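Local structure of carboxynorspermidine decarboxylase (Campylobacter jejuni subsp. jejuni 81116, 3N29) at residues Val72-Leu76 and Lys77-Phe81; Met85-Val88 and Gly89-Lys93; Ile126-Ile129 and Ala130-His134; Pro270-Ala273 and Val274-Thr278. The protein probably catalyses the pyridoxal-phosphate-dependent decarboxylation of carboxynorspermidine, yielding the polyamine norspermidine. All coordinates share one frame; numbering follows the deposited sequence.

Contact 1 of 4, residues Val72-Leu76 and Lys77-Phe81; sequences VLLAL and KGFAF. With PLP (pyridoxal-5'-phosphate), chain C.
Leu74 and Phe79 form the dense side of the turn that follows the strand. CD1 of Leu74 lies 3.6 Å from Phe79 O and 3.9 Å from Phe79 CD2, and the two side chains cross at about a right angle. CD2 of Leu76 meets Ala80 CB at 3.8 Å, while Leu76 CA sends a CA-H...O contact of 3.5 Å to Phe79 O, leaving that carbonyl among carbon atoms of both leucines. Met85 and Val88 of helix 85-91 and Phe105 of helix 100-109 close over this apolar half. The segment lies at the C-terminal end of the first strand of an eight-stranded beta/alpha barrel, where residues of the cofactor pocket are found. No side is open to solvent; the half with fewer contacts between the segments faces the cofactor. Here the far end of Lys77 leads away from its neighbours: its chain runs extended from the backbone (chi1 -167°), bends sharply at chi3, 17°, and ends in a covalent bond of 1.5 Å from NZ to PLP C4A, consistent with the lysine linkage of this enzyme family. Ala75 touches the cofactor, its CB 3.3 Å from PLP C5A. Asn387 of the second subunit packs on Lys77.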
loop_
_atom_site.group_PDB
_atom_site.type_symbol
_atom_site.label_atom_id
_atom_site.label_comp_id
_atom_site.label_asym_id
_atom_site.label_seq_id
_atom_site.Cartn_x
_atom_site.Cartn_y
_atom_site.Cartn_z
ATOM N N VAL A 72 -1.203 -29.520 -5.377
ATOM C CA VAL A 72 -0.762 -28.122 -5.520
ATOM C C VAL A 72 -1.911 -27.188 -5.184
ATOM O O VAL A 72 -3.082 -27.370 -5.640
ATOM C CB VAL A 72 -0.127 -27.884 -6.906
ATOM C CG1 VAL A 72 0.452 -26.452 -7.092
ATOM C CG2 VAL A 72 0.891 -28.848 -7.163
ATOM N N LEU A 73 -1.631 -26.182 -4.359
ATOM C CA LEU A 73 -2.595 -25.185 -3.944
ATOM C C LEU A 73 -2.183 -23.780 -4.411
ATOM O O LEU A 73 -0.997 -23.516 -4.554
ATOM C CB LEU A 73 -2.740 -25.142 -2.410
ATOM C CG LEU A 73 -2.984 -26.489 -1.679
ATOM C CD1 LEU A 73 -2.767 -26.387 -0.171
ATOM C CD2 LEU A 73 -4.388 -26.978 -1.904
ATOM N N LEU A 74 -3.173 -22.919 -4.650
ATOM C CA LEU A 74 -2.897 -21.504 -4.971
ATOM C C LEU A 74 -2.781 -20.797 -3.613
ATOM O O LEU A 74 -3.748 -20.746 -2.856
ATOM C CB LEU A 74 -4.050 -20.883 -5.750
ATOM C CG LEU A 74 -4.151 -19.310 -5.821
ATOM C CD1 LEU A 74 -2.877 -18.821 -6.450
ATOM C CD2 LEU A 74 -5.497 -18.890 -6.566
ATOM N N ALA A 75 -1.637 -20.170 -3.356
ATOM C CA ALA A 75 -1.514 -19.248 -2.188
ATOM C C ALA A 75 -2.113 -17.855 -2.548
ATOM O O ALA A 75 -1.553 -17.141 -3.340
ATOM C CB ALA A 75 0.005 -19.071 -1.805
ATOM N N LEU A 76 -3.283 -17.544 -2.004
ATOM C CA LEU A 76 -4.054 -16.317 -2.346
ATOM C C LEU A 76 -3.325 -14.973 -2.003
ATOM O O LEU A 76 -3.669 -13.949 -2.626
ATOM C CB LEU A 76 -5.405 -16.310 -1.643
ATOM C CG LEU A 76 -6.442 -17.300 -2.317
ATOM C CD1 LEU A 76 -7.645 -17.455 -1.366
ATOM C CD2 LEU A 76 -6.940 -16.826 -3.686
ATOM N N LYS A 77 -2.354 -15.026 -1.101
ATOM C CA LYS A 77 -1.544 -13.865 -0.740
ATOM C C LYS A 77 -1.078 -13.101 -1.953
ATOM O O LYS A 77 -1.189 -11.940 -2.035
ATOM C CB LYS A 77 -0.289 -14.266 0.084
ATOM C CG LYS A 77 0.365 -12.930 0.744
ATOM C CD LYS A 77 1.606 -13.198 1.621
ATOM C CE LYS A 77 2.040 -14.575 1.232
ATOM N NZ LYS A 77 3.418 -15.103 1.896
ATOM N N GLY A 78 -0.524 -13.790 -2.920
ATOM C CA GLY A 78 0.038 -13.100 -4.068
ATOM C C GLY A 78 -0.877 -12.989 -5.294
ATOM O O GLY A 78 -0.685 -12.101 -6.125
ATOM N N PHE A 79 -1.803 -13.906 -5.447
ATOM C CA PHE A 79 -2.609 -13.972 -6.654
ATOM C C PHE A 79 -4.011 -14.405 -6.270
ATOM O O PHE A 79 -4.175 -15.513 -5.766
ATOM C CB PHE A 79 -2.008 -14.968 -7.652
ATOM C CG PHE A 79 -2.741 -15.095 -8.946
ATOM C CD1 PHE A 79 -2.482 -14.244 -9.996
ATOM C CD2 PHE A 79 -3.715 -16.072 -9.133
ATOM C CE1 PHE A 79 -3.140 -14.403 -11.214
ATOM C CE2 PHE A 79 -4.418 -16.191 -10.361
ATOM C CZ PHE A 79 -4.113 -15.356 -11.389
ATOM N N ALA A 80 -4.984 -13.495 -6.454
ATOM C CA ALA A 80 -6.335 -13.781 -6.035
ATOM C C ALA A 80 -7.302 -13.286 -7.091
ATOM O O ALA A 80 -8.367 -12.780 -6.758
ATOM C CB ALA A 80 -6.591 -13.127 -4.678
ATOM N N PHE A 81 -6.929 -13.360 -8.365
ATOM C CA PHE A 81 -7.709 -12.658 -9.435
ATOM C C PHE A 81 -9.081 -13.325 -9.571
ATOM O O PHE A 81 -9.174 -14.445 -10.030
ATOM C CB PHE A 81 -6.939 -12.745 -10.731
ATOM C CG PHE A 81 -7.373 -11.764 -11.796
ATOM C CD1 PHE A 81 -6.748 -10.552 -11.936
ATOM C CD2 PHE A 81 -8.386 -12.086 -12.686
ATOM C CE1 PHE A 81 -7.136 -9.656 -12.954
ATOM C CE2 PHE A 81 -8.752 -11.216 -13.671
ATOM C CZ PHE A 81 -8.116 -9.989 -13.786
HETATM N N1 PLP C . 2.540 -20.188 1.868
HETATM C C2 PLP C . 2.770 -19.285 2.868
HETATM C C2A PLP C . 2.594 -19.695 4.308
HETATM C C3 PLP C . 3.129 -17.951 2.504
HETATM O O3 PLP C . 3.355 -17.004 3.504
HETATM C C4 PLP C . 3.256 -17.583 1.150
HETATM C C4A PLP C . 3.597 -16.144 0.787
HETATM C C5 PLP C . 3.066 -18.549 0.150
HETATM C C6 PLP C . 2.704 -19.852 0.553
HETATM C C5A PLP C . 3.201 -18.218 -1.318
HETATM O O4P PLP C . 4.449 -17.639 -1.609
HETATM P P PLP C . 4.886 -17.284 -3.081
HETATM O O1P PLP C . 3.796 -16.398 -3.653
HETATM O O2P PLP C . 4.967 -18.608 -3.880
HETATM O O3P PLP C . 6.223 -16.695 -3.031
#

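Contact 2 of 4, residues Met85-Val88 and Gly89-Lys93; sequences MKIV and GEYLK
From Met85 to Leu92 a short helix runs from an i+4 bond (Gly89 N to Met85 O, 2.9 Å) into i+3 bonds (Glu90 N to Ile87 O, Tyr91 N to Val88 O), with Leu92 N also on Val88 O. The two donors on Val88 O differ in approach, since Tyr91 N sits well above the carbonyl plane whereas Leu92 N, 3.0 Å away, comes almost straight on, with a C=O...N angle of 166°. On the buried flank Val88 CG1 touches Leu92 CD1 at 3.5 Å, the two side chains meeting at a slant. This helix is the crossover of the beta-alpha-beta unit made by strand 71-75, helix 85-91 and strand 94-97, so Leu92 also reaches inward to Val72 and Leu74, and Val88 to Phe79. The other flank faces helix 51-68. There the Tyr91 ring presents its edge to Ile87 O, with CD2 3.2 Å from that oxygen, a position it owes to a CG lying anti to the carbonyl carbon (chi1 -56°). Glu90 CB lies 3.2 Å from the same Ile87 O. The far ends of these two side chains converge on Arg55, whose NH1 forms a salt bridge with Glu90 OE1 and a hydrogen bond with Tyr91 OH.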
loop_
_atom_site.group_PDB
_atom_site.type_symbol
_atom_site.label_atom_id
_atom_site.label_comp_id
_atom_site.label_asym_id
_atom_site.label_seq_id
_atom_site.Cartn_x
_atom_site.Cartn_y
_atom_site.Cartn_z
ATOM N N MET A 85 -10.326 -17.492 -10.810
ATOM C CA MET A 85 -10.330 -18.551 -9.806
ATOM C C MET A 85 -10.923 -19.868 -10.371
ATOM O O MET A 85 -10.416 -20.926 -10.105
ATOM C CB MET A 85 -11.023 -18.093 -8.560
ATOM C CG MET A 85 -10.252 -16.945 -7.800
ATOM S SD MET A 85 -8.655 -17.494 -7.090
ATOM C CE MET A 85 -9.417 -18.158 -5.744
ATOM N N LYS A 86 -11.971 -19.806 -11.191
ATOM C CA LYS A 86 -12.534 -21.052 -11.685
ATOM C C LYS A 86 -11.554 -21.741 -12.655
ATOM O O LYS A 86 -11.414 -23.009 -12.647
ATOM C CB LYS A 86 -13.894 -20.816 -12.323
ATOM C CG LYS A 86 -14.511 -22.122 -12.785
ATOM C CD LYS A 86 -15.888 -21.984 -13.378
ATOM C CE LYS A 86 -16.392 -23.425 -13.688
ATOM N NZ LYS A 86 -17.851 -23.459 -13.783
ATOM N N ILE A 87 -10.845 -20.925 -13.450
ATOM C CA ILE A 87 -9.830 -21.449 -14.353
ATOM C C ILE A 87 -8.729 -22.136 -13.556
ATOM O O ILE A 87 -8.352 -23.291 -13.802
ATOM C CB ILE A 87 -9.217 -20.352 -15.218
ATOM C CG1 ILE A 87 -10.222 -19.880 -16.257
ATOM C CG2 ILE A 87 -7.956 -20.849 -15.938
ATOM C CD1 ILE A 87 -9.849 -18.525 -16.812
ATOM N N VAL A 88 -8.226 -21.438 -12.560
ATOM C CA VAL A 88 -7.178 -22.059 -11.726
ATOM C C VAL A 88 -7.693 -23.395 -11.098
ATOM O O VAL A 88 -6.986 -24.420 -10.995
ATOM C CB VAL A 88 -6.672 -21.102 -10.685
ATOM C CG1 VAL A 88 -5.732 -21.877 -9.715
ATOM C CG2 VAL A 88 -5.906 -19.895 -11.350
ATOM N N GLY A 89 -8.938 -23.403 -10.658
ATOM C CA GLY A 89 -9.488 -24.674 -10.079
ATOM C C GLY A 89 -9.610 -25.897 -10.987
ATOM O O GLY A 89 -9.873 -27.016 -10.529
ATOM N N GLU A 90 -9.444 -25.682 -12.271
ATOM C CA GLU A 90 -9.446 -26.771 -13.250
ATOM C C GLU A 90 -8.187 -27.543 -13.085
ATOM O O GLU A 90 -8.107 -28.743 -13.427
ATOM C CB GLU A 90 -9.469 -26.201 -14.676
ATOM C CG GLU A 90 -10.767 -25.587 -15.058
ATOM C CD GLU A 90 -10.784 -25.164 -16.500
ATOM O OE1 GLU A 90 -10.109 -25.830 -17.353
ATOM O OE2 GLU A 90 -11.447 -24.169 -16.801
ATOM N N TYR A 91 -7.182 -26.856 -12.567
ATOM C CA TYR A 91 -5.881 -27.430 -12.476
ATOM C C TYR A 91 -5.373 -27.741 -11.078
ATOM O O TYR A 91 -4.755 -28.740 -10.906
ATOM C CB TYR A 91 -4.890 -26.519 -13.164
ATOM C CG TYR A 91 -5.149 -26.155 -14.577
ATOM C CD1 TYR A 91 -4.579 -26.875 -15.625
ATOM C CD2 TYR A 91 -5.895 -25.026 -14.901
ATOM C CE1 TYR A 91 -4.810 -26.527 -16.938
ATOM C CE2 TYR A 91 -6.137 -24.682 -16.197
ATOM C CZ TYR A 91 -5.591 -25.405 -17.211
ATOM O OH TYR A 91 -5.809 -25.063 -18.509
ATOM N N LEU A 92 -5.622 -26.889 -10.096
ATOM C CA LEU A 92 -5.033 -27.012 -8.761
ATOM C C LEU A 92 -6.080 -27.606 -7.806
ATOM O O LEU A 92 -7.238 -27.700 -8.142
ATOM C CB LEU A 92 -4.569 -25.614 -8.293
ATOM C CG LEU A 92 -3.584 -24.889 -9.156
ATOM C CD1 LEU A 92 -3.019 -23.633 -8.322
ATOM C CD2 LEU A 92 -2.493 -25.820 -9.580
ATOM N N LYS A 93 -5.669 -28.015 -6.629
ATOM C CA LYS A 93 -6.584 -28.671 -5.715
ATOM C C LYS A 93 -7.301 -27.767 -4.777
ATOM O O LYS A 93 -8.189 -28.215 -4.040
ATOM C CB LYS A 93 -5.779 -29.608 -4.852
ATOM C CG LYS A 93 -5.075 -30.688 -5.660
ATOM C CD LYS A 93 -6.098 -31.602 -6.295
ATOM C CE LYS A 93 -5.433 -32.770 -6.991
ATOM N NZ LYS A 93 -6.477 -33.647 -7.698
#

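Contact 3 of 4, residues Ile126-Ile129 and Ala130-His134; sequences IGEI and ASLSH
Ser131 and Ser133 reach back to Glu128 and Ile129 at the C-terminal end of helix 123-132, the crossover helix of the beta-alpha-beta unit between strands 113-118 and 135-138 of the barrel. Upstream the bonding is that of an ordinary alpha helix, with Ala130 N donating to Ile126 O at 2.8 Å and Ser131 N to Gly127 O at 3.1 Å. Further on the backbone bonds weaken, and hydroxyls share the work. Glu128 O receives only weak bonds from Ser131 N and Leu132 N, but Ser131 OG donates to it at 2.7 Å. The hydroxyl can do so because its chi1 of 58° tucks OG between the backbone N and the carbonyl carbon, turned back toward the preceding turn. Ile129 O is better supplied. Ser133 N comes to it nearly along the C=O axis at 2.9 Å, and Ser133 OG at 2.7 Å from above the carbonyl plane, while Leu132 N adds a weak bond. Ser133 is the first residue to leave helical angles, yet both its N-H and its hydroxyl still serve the helix. Other parts of the chain add partners: Asn154 ND2 bonds to Ala130 O and Ser133 O, Thr116 OG1 is hydrogen-bonded to Ser133 OG, and Glu128 OE1 forms a salt bridge with Lys104. Leu132 lays its CG 3.5 Å from Glu128 O, and on the buried flank Ile129 CG2 stands 3.6 Å from Ser133 OG.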
loop_
_atom_site.group_PDB
_atom_site.type_symbol
_atom_site.label_atom_id
_atom_site.label_comp_id
_atom_site.label_asym_id
_atom_site.label_seq_id
_atom_site.Cartn_x
_atom_site.Cartn_y
_atom_site.Cartn_z
ATOM N N ILE A 126 -12.429 -18.106 14.621
ATOM C CA ILE A 126 -12.033 -19.513 14.569
ATOM C C ILE A 126 -13.194 -20.413 14.171
ATOM O O ILE A 126 -13.008 -21.386 13.456
ATOM C CB ILE A 126 -11.381 -20.024 15.895
ATOM C CG1 ILE A 126 -10.724 -21.385 15.621
ATOM C CG2 ILE A 126 -12.380 -20.100 17.076
ATOM C CD1 ILE A 126 -9.566 -21.245 14.577
ATOM N N GLY A 127 -14.396 -20.060 14.609
ATOM C CA GLY A 127 -15.607 -20.828 14.277
ATOM C C GLY A 127 -15.855 -20.910 12.789
ATOM O O GLY A 127 -16.064 -21.998 12.234
ATOM N N GLU A 128 -15.845 -19.751 12.138
ATOM C CA GLU A 128 -16.147 -19.739 10.733
ATOM C C GLU A 128 -14.937 -20.350 9.936
ATOM O O GLU A 128 -15.151 -21.094 8.972
ATOM C CB GLU A 128 -16.522 -18.315 10.275
ATOM C CG GLU A 128 -17.051 -18.318 8.864
ATOM C CD GLU A 128 -17.546 -16.974 8.391
ATOM O OE1 GLU A 128 -17.958 -16.908 7.216
ATOM O OE2 GLU A 128 -17.537 -16.000 9.182
ATOM N N ILE A 129 -13.695 -20.103 10.393
ATOM C CA ILE A 129 -12.505 -20.685 9.746
ATOM C C ILE A 129 -12.550 -22.213 9.813
ATOM O O ILE A 129 -12.298 -22.921 8.808
ATOM C CB ILE A 129 -11.172 -20.157 10.374
ATOM C CG1 ILE A 129 -10.968 -18.664 10.058
ATOM C CG2 ILE A 129 -9.938 -20.998 9.885
ATOM C CD1 ILE A 129 -9.859 -17.951 10.957
ATOM N N ALA A 130 -12.928 -22.729 10.975
ATOM C CA ALA A 130 -13.133 -24.160 11.134
ATOM C C ALA A 130 -14.203 -24.723 10.192
ATOM O O ALA A 130 -14.044 -25.819 9.726
ATOM C CB ALA A 130 -13.544 -24.514 12.591
ATOM N N SER A 131 -15.308 -24.022 9.974
ATOM C CA SER A 131 -16.379 -24.607 9.134
ATOM C C SER A 131 -15.934 -24.614 7.666
ATOM O O SER A 131 -16.372 -25.429 6.896
ATOM C CB SER A 131 -17.719 -23.853 9.261
ATOM O OG SER A 131 -17.477 -22.497 8.896
ATOM N N LEU A 132 -15.006 -23.753 7.285
ATOM C CA LEU A 132 -14.600 -23.665 5.900
ATOM C C LEU A 132 -13.371 -24.529 5.551
ATOM O O LEU A 132 -13.253 -24.994 4.418
ATOM C CB LEU A 132 -14.273 -22.228 5.546
ATOM C CG LEU A 132 -15.446 -21.218 5.488
ATOM C CD1 LEU A 132 -14.790 -19.888 5.347
ATOM C CD2 LEU A 132 -16.534 -21.516 4.387
ATOM N N SER A 133 -12.441 -24.712 6.487
ATOM C CA SER A 133 -11.109 -25.242 6.160
ATOM C C SER A 133 -10.988 -26.733 6.204
ATOM O O SER A 133 -11.541 -27.362 7.091
ATOM C CB SER A 133 -10.090 -24.647 7.134
ATOM O OG SER A 133 -10.191 -23.242 7.078
ATOM N N HIS A 134 -10.266 -27.312 5.247
ATOM C CA HIS A 134 -9.886 -28.721 5.343
ATOM C C HIS A 134 -8.710 -28.954 6.285
ATOM O O HIS A 134 -8.753 -29.865 7.143
ATOM C CB HIS A 134 -9.641 -29.300 3.954
ATOM C CG HIS A 134 -10.853 -29.220 3.104
ATOM N ND1 HIS A 134 -11.202 -28.064 2.443
ATOM C CD2 HIS A 134 -11.873 -30.104 2.908
ATOM C CE1 HIS A 134 -12.368 -28.248 1.841
ATOM N NE2 HIS A 134 -12.794 -29.479 2.102
#

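Contact 4 of 4, residues Pro270-Ala273 and Val274-Thr278; sequences PGEA and VGWQT. With PLP (pyridoxal-5'-phosphate), chain C; NSD (N-(3-aminopropyl)propane-1,3-diamine), chain D.
Glu272 and Trp276, four residues apart, lie side by side and point the same way, with carboxylate and indole planes inclined by 33°. Glu272 OE2 approaches the six-membered ring obliquely, 3.5 Å from Trp276 CZ3. Each side chain has CG anti to the backbone N (chi1 176°), a torsion that goes with their lying alongside each other; Trp276 stands just past the helix end. The indole is also set edge-to-face against His240. The other carboxylate oxygen turns to the bound polyamine: NSD N1 donates to Glu272 OE1 at a short 2.5 Å. On a different flank Val274 CG2 comes only loosely to Pro270 CG, at 4.5 Å, and the valine also packs on Leu54, Leu61 and Leu74. The backbone between them is lightly bonded, for Gly271 O receives weak bonds from Val274 N and Gly275 N. Beyond, Gly275 to Thr278 make a type II turn in which Thr278 N and Thr278 OG1 reach Gly275 O from the same face of its plane. At the opposite end of the helix Gly271 N donates to PLP O2P at 3.0 Å, almost straight (178°), and Glu272 N to PLP O1P at 2.9 Å. Gly238 N adds a further bond to the cofactor. Backbone N-H groups at the N-terminus of a short helix thus hold the anion, a phosphate-binding site of the kind typical of beta/alpha-barrel enzymes.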
loop_
_atom_site.group_PDB
_atom_site.type_symbol
_atom_site.label_atom_id
_atom_site.label_comp_id
_atom_site.label_asym_id
_atom_site.label_seq_id
_atom_site.Cartn_x
_atom_site.Cartn_y
_atom_site.Cartn_z
ATOM N N PRO A 270 2.329 -22.607 -4.087
ATOM C CA PRO A 270 2.779 -21.449 -4.798
ATOM C C PRO A 270 1.712 -20.350 -4.927
ATOM O O PRO A 270 0.511 -20.637 -5.086
ATOM C CB PRO A 270 3.059 -22.013 -6.152
ATOM C CG PRO A 270 2.103 -23.063 -6.341
ATOM C CD PRO A 270 2.127 -23.734 -5.018
ATOM N N GLY A 271 2.170 -19.113 -4.843
ATOM C CA GLY A 271 1.345 -17.970 -5.235
ATOM C C GLY A 271 1.889 -17.301 -6.519
ATOM O O GLY A 271 1.272 -17.340 -7.606
ATOM N N GLU A 272 3.053 -16.734 -6.392
ATOM C CA GLU A 272 3.685 -16.029 -7.501
ATOM C C GLU A 272 3.817 -16.874 -8.758
ATOM O O GLU A 272 3.525 -16.392 -9.832
ATOM C CB GLU A 272 5.028 -15.489 -7.076
ATOM C CG GLU A 272 5.794 -14.826 -8.164
ATOM C CD GLU A 272 7.007 -14.083 -7.644
ATOM O OE1 GLU A 272 7.238 -13.966 -6.426
ATOM O OE2 GLU A 272 7.774 -13.697 -8.479
ATOM N N ALA A 273 4.083 -18.150 -8.585
ATOM C CA ALA A 273 4.220 -19.061 -9.695
ATOM C C ALA A 273 2.957 -19.177 -10.544
ATOM O O ALA A 273 3.032 -19.367 -11.718
ATOM C CB ALA A 273 4.627 -20.395 -9.203
ATOM N N VAL A 274 1.812 -19.131 -9.915
ATOM C CA VAL A 274 0.564 -19.132 -10.639
ATOM C C VAL A 274 0.395 -17.897 -11.518
ATOM O O VAL A 274 0.017 -18.009 -12.626
ATOM C CB VAL A 274 -0.622 -19.283 -9.693
ATOM C CG1 VAL A 274 -1.881 -19.229 -10.416
ATOM C CG2 VAL A 274 -0.528 -20.570 -8.930
ATOM N N GLY A 275 0.730 -16.734 -10.978
ATOM C CA GLY A 275 0.559 -15.468 -11.648
ATOM C C GLY A 275 1.710 -14.956 -12.480
ATOM O O GLY A 275 1.590 -13.967 -13.115
ATOM N N TRP A 276 2.806 -15.678 -12.488
ATOM C CA TRP A 276 4.037 -15.242 -13.078
ATOM C C TRP A 276 3.891 -15.025 -14.572
ATOM O O TRP A 276 3.609 -15.931 -15.304
ATOM C CB TRP A 276 5.160 -16.274 -12.794
ATOM C CG TRP A 276 6.450 -15.965 -13.429
ATOM C CD1 TRP A 276 6.952 -16.512 -14.549
ATOM C CD2 TRP A 276 7.398 -15.005 -13.006
ATOM N NE1 TRP A 276 8.134 -15.961 -14.860
ATOM C CE2 TRP A 276 8.441 -15.030 -13.916
ATOM C CE3 TRP A 276 7.458 -14.107 -11.948
ATOM C CZ2 TRP A 276 9.529 -14.201 -13.800
ATOM C CZ3 TRP A 276 8.534 -13.303 -11.833
ATOM C CH2 TRP A 276 9.560 -13.355 -12.749
ATOM N N GLN A 277 4.145 -13.798 -14.982
ATOM C CA GLN A 277 4.076 -13.395 -16.360
ATOM C C GLN A 277 2.723 -13.740 -17.014
ATOM O O GLN A 277 2.678 -14.138 -18.129
ATOM C CB GLN A 277 5.262 -13.924 -17.156
ATOM C CG GLN A 277 6.547 -13.438 -16.617
ATOM C CD GLN A 277 7.762 -13.786 -17.406
ATOM O OE1 GLN A 277 7.757 -14.653 -18.232
ATOM N NE2 GLN A 277 8.832 -13.107 -17.113
ATOM N N THR A 278 1.650 -13.598 -16.276
ATOM C CA THR A 278 0.321 -13.770 -16.823
ATOM C C THR A 278 -0.354 -12.493 -17.317
ATOM O O THR A 278 -1.364 -12.554 -17.897
ATOM C CB THR A 278 -0.619 -14.469 -15.827
ATOM O OG1 THR A 278 -0.797 -13.674 -14.672
ATOM C CG2 THR A 278 -0.070 -15.777 -15.434
HETATM N N1 PLP C . 2.540 -20.188 1.868
HETATM C C2 PLP C . 2.770 -19.285 2.868
HETATM C C2A PLP C . 2.594 -19.695 4.308
HETATM C C3 PLP C . 3.129 -17.951 2.504
HETATM O O3 PLP C . 3.355 -17.004 3.504
HETATM C C4 PLP C . 3.256 -17.583 1.150
HETATM C C4A PLP C . 3.597 -16.144 0.787
HETATM C C5 PLP C . 3.066 -18.549 0.150
HETATM C C6 PLP C . 2.704 -19.852 0.553
HETATM C C5A PLP C . 3.201 -18.218 -1.318
HETATM O O4P PLP C . 4.449 -17.639 -1.609
HETATM P P PLP C . 4.886 -17.284 -3.081
HETATM O O1P PLP C . 3.796 -16.398 -3.653
HETATM O O2P PLP C . 4.967 -18.608 -3.880
HETATM O O3P PLP C . 6.223 -16.695 -3.031
HETATM C C1 NSD D . 6.476 -13.565 -2.832
HETATM N N1 NSD D . 7.177 -14.213 -3.902
HETATM C C2 NSD D . 7.342 -13.282 -1.651
HETATM N N2 NSD D . 6.018 -11.998 -0.133
HETATM C C3 NSD D . 6.577 -13.108 -0.389
HETATM N N3 NSD D . 4.621 -8.324 -2.071
HETATM C C4 NSD D . 6.047 -10.955 -0.851
HETATM C C5 NSD D . 5.275 -9.782 -0.315
HETATM C C6 NSD D . 5.608 -8.513 -1.058
#

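Overall arrangement
All four contacts belong, in chain order, to the eight-stranded beta/alpha barrel. Contact 1 leaves the first strand, 71-75; contact 4 comes after the last, 265-268. Because the barrel closes, these two lie side by side, centres 8 Å apart, joined by a probable backbone hydrogen bond between Ala75 N and Pro270 O, and both touch the cofactor. Contact 2, on helix 85-91, packs outside the first strand, 11 Å from contact 1 between centres, and also meets Val274 of contact 4. Contact 3 sits on helix 123-132, further round the barrel, 27 Å from contact 4 between centres. One part of the cofactor pocket is therefore formed where the first and last strands meet; contact 3 is peripheral.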